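Local coordinates for protein hypothetic aldehyde deformylating oxygenase (Sulfolobus tokodaii, PDB 5V4T) that binds iron in a ferritin-like helical bundle and probably acts as an oxidoreductase, with aldehyde deformylating oxygenase activity, at residues F93-S96 / E100-A103. Sequence-based numbering, arbitrary orientation.
Sequences FQSS and ENIA
Ile-102 lays its terminal methyl on the ring of Phe-93, closing the turn between helix 80-93 and helix 98-128, two neighbouring helices of the ferritin-like diiron bundle. At CB of Ile-102 the chain forks: CG2 reaches the far end of the ring, 4.1 Å from Phe-93 CZ, while CG1 runs along the CD2 and CE2 side, 3.9 Å from Phe-93 CD2. Because CG1 lies anti to the carbonyl carbon, beside the backbone N (chi1 -63°), the longer branch is sent across to the other helix. Its tip, CD1, sits over the middle of the ring in a CH-pi contact, 3.4 Å from the Phe-93 ring centroid and 14° off the ring normal. A branched aliphatic side chain suits this place, since one arm meets the ring's centre while the other meets its rim. A phenylalanine suits the partner position because its broad face takes the methyl, and the side chain also packs on Leu-35 and Leu-38 of helix 34-46. Cut back to an alanine, Phe-93 would lose its ring, which is likely to leave Ile-102 CD1 with no face to rest on and to open a gap towards Leu-35 and Leu-38.

Beside this apolar pair the two segments are joined by a hydrogen bond. Asn-101, buried in the first turn of helix 98-128, can both give and accept: its ND2 donates to the hydroxyl of Ser-95, and its OD1 is held by Tyr-161 OH, so two partners fix the turn of the amide. Serine fits the loop because its short side chain keeps the hydroxyl near the backbone, where it also bonds to Asp-92 O. The bond from Asn-101 ND2 to Ser-95 OG spans 3.0 Å at an N-H...O angle of 159°, with OG only 12° out of the amide plane.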
loop_
_atom_site.group_PDB
_atom_site.type_symbol
_atom_site.label_atom_id
_atom_site.label_comp_id
_atom_site.label_asym_id
_atom_site.label_seq_id
_atom_site.Cartn_x
_atom_site.Cartn_y
_atom_site.Cartn_z
ATOM N N PHE A 93 9.558 -6.781 11.674
ATOM C CA PHE A 93 9.039 -8.120 11.971
ATOM C C PHE A 93 9.959 -8.909 12.900
ATOM O O PHE A 93 9.469 -9.767 13.688
ATOM C CB PHE A 93 8.829 -8.896 10.698
ATOM C CG PHE A 93 7.417 -8.817 10.203
ATOM C CD1 PHE A 93 6.449 -9.606 10.733
ATOM C CD2 PHE A 93 7.066 -7.939 9.232
ATOM C CE1 PHE A 93 5.171 -9.570 10.278
ATOM C CE2 PHE A 93 5.784 -7.883 8.747
ATOM C CZ PHE A 93 4.805 -8.679 9.292
ATOM N N GLN A 94 11.230 -8.570 12.816
ATOM C CA GLN A 94 12.280 -9.261 13.579
ATOM C C GLN A 94 12.574 -8.551 14.873
ATOM O O GLN A 94 13.431 -8.993 15.649
ATOM C CB GLN A 94 13.560 -9.332 12.743
ATOM C CG GLN A 94 13.463 -10.176 11.509
ATOM C CD GLN A 94 14.528 -9.875 10.450
ATOM O OE1 GLN A 94 15.182 -8.789 10.388
ATOM N NE2 GLN A 94 14.714 -10.834 9.614
ATOM N N SER A 95 11.896 -7.460 15.160
ATOM C CA SER A 95 12.167 -6.686 16.341
ATOM C C SER A 95 11.385 -7.156 17.524
ATOM O O SER A 95 10.378 -7.890 17.471
ATOM C CB SER A 95 11.850 -5.196 16.112
ATOM O OG SER A 95 10.423 -5.007 16.013
ATOM N N SER A 96 11.830 -6.601 18.652
ATOM C CA SER A 96 11.233 -6.864 19.936
ATOM C C SER A 96 9.777 -6.364 20.027
ATOM O O SER A 96 8.843 -7.099 20.391
ATOM C CB SER A 96 12.127 -6.160 20.972
ATOM O OG SER A 96 11.546 -6.177 22.255
ATOM N N GLU A 100 3.719 -3.412 17.721
ATOM C CA GLU A 100 3.584 -1.942 17.507
ATOM C C GLU A 100 4.399 -1.403 16.312
ATOM O O GLU A 100 3.968 -0.412 15.625
ATOM C CB GLU A 100 3.879 -1.198 18.787
ATOM C CG GLU A 100 2.710 -1.492 19.715
ATOM C CD GLU A 100 2.796 -0.896 21.087
ATOM O OE1 GLU A 100 3.911 -0.656 21.609
ATOM O OE2 GLU A 100 1.708 -0.701 21.644
ATOM N N ASN A 101 5.561 -2.006 16.057
ATOM C CA ASN A 101 6.378 -1.559 14.936
ATOM C C ASN A 101 5.751 -1.849 13.574
ATOM O O ASN A 101 5.679 -0.973 12.703
ATOM C CB ASN A 101 7.757 -2.169 15.029
ATOM C CG ASN A 101 8.607 -1.491 16.108
ATOM O OD1 ASN A 101 8.242 -0.394 16.574
ATOM N ND2 ASN A 101 9.742 -2.127 16.521
ATOM N N ILE A 102 5.236 -3.058 13.428
ATOM C CA ILE A 102 4.477 -3.388 12.233
ATOM C C ILE A 102 3.172 -2.601 12.135
ATOM O O ILE A 102 2.805 -2.154 11.033
ATOM C CB ILE A 102 4.190 -4.887 12.140
ATOM C CG1 ILE A 102 5.486 -5.633 12.022
ATOM C CG2 ILE A 102 3.409 -5.170 10.901
ATOM C CD1 ILE A 102 5.394 -7.041 12.563
ATOM N N ALA A 103 2.473 -2.441 13.233
ATOM C CA ALA A 103 1.197 -1.733 13.174
ATOM C C ALA A 103 1.367 -0.292 12.721
ATOM O O ALA A 103 0.504 0.247 12.034
ATOM C CB ALA A 103 0.495 -1.784 14.494
#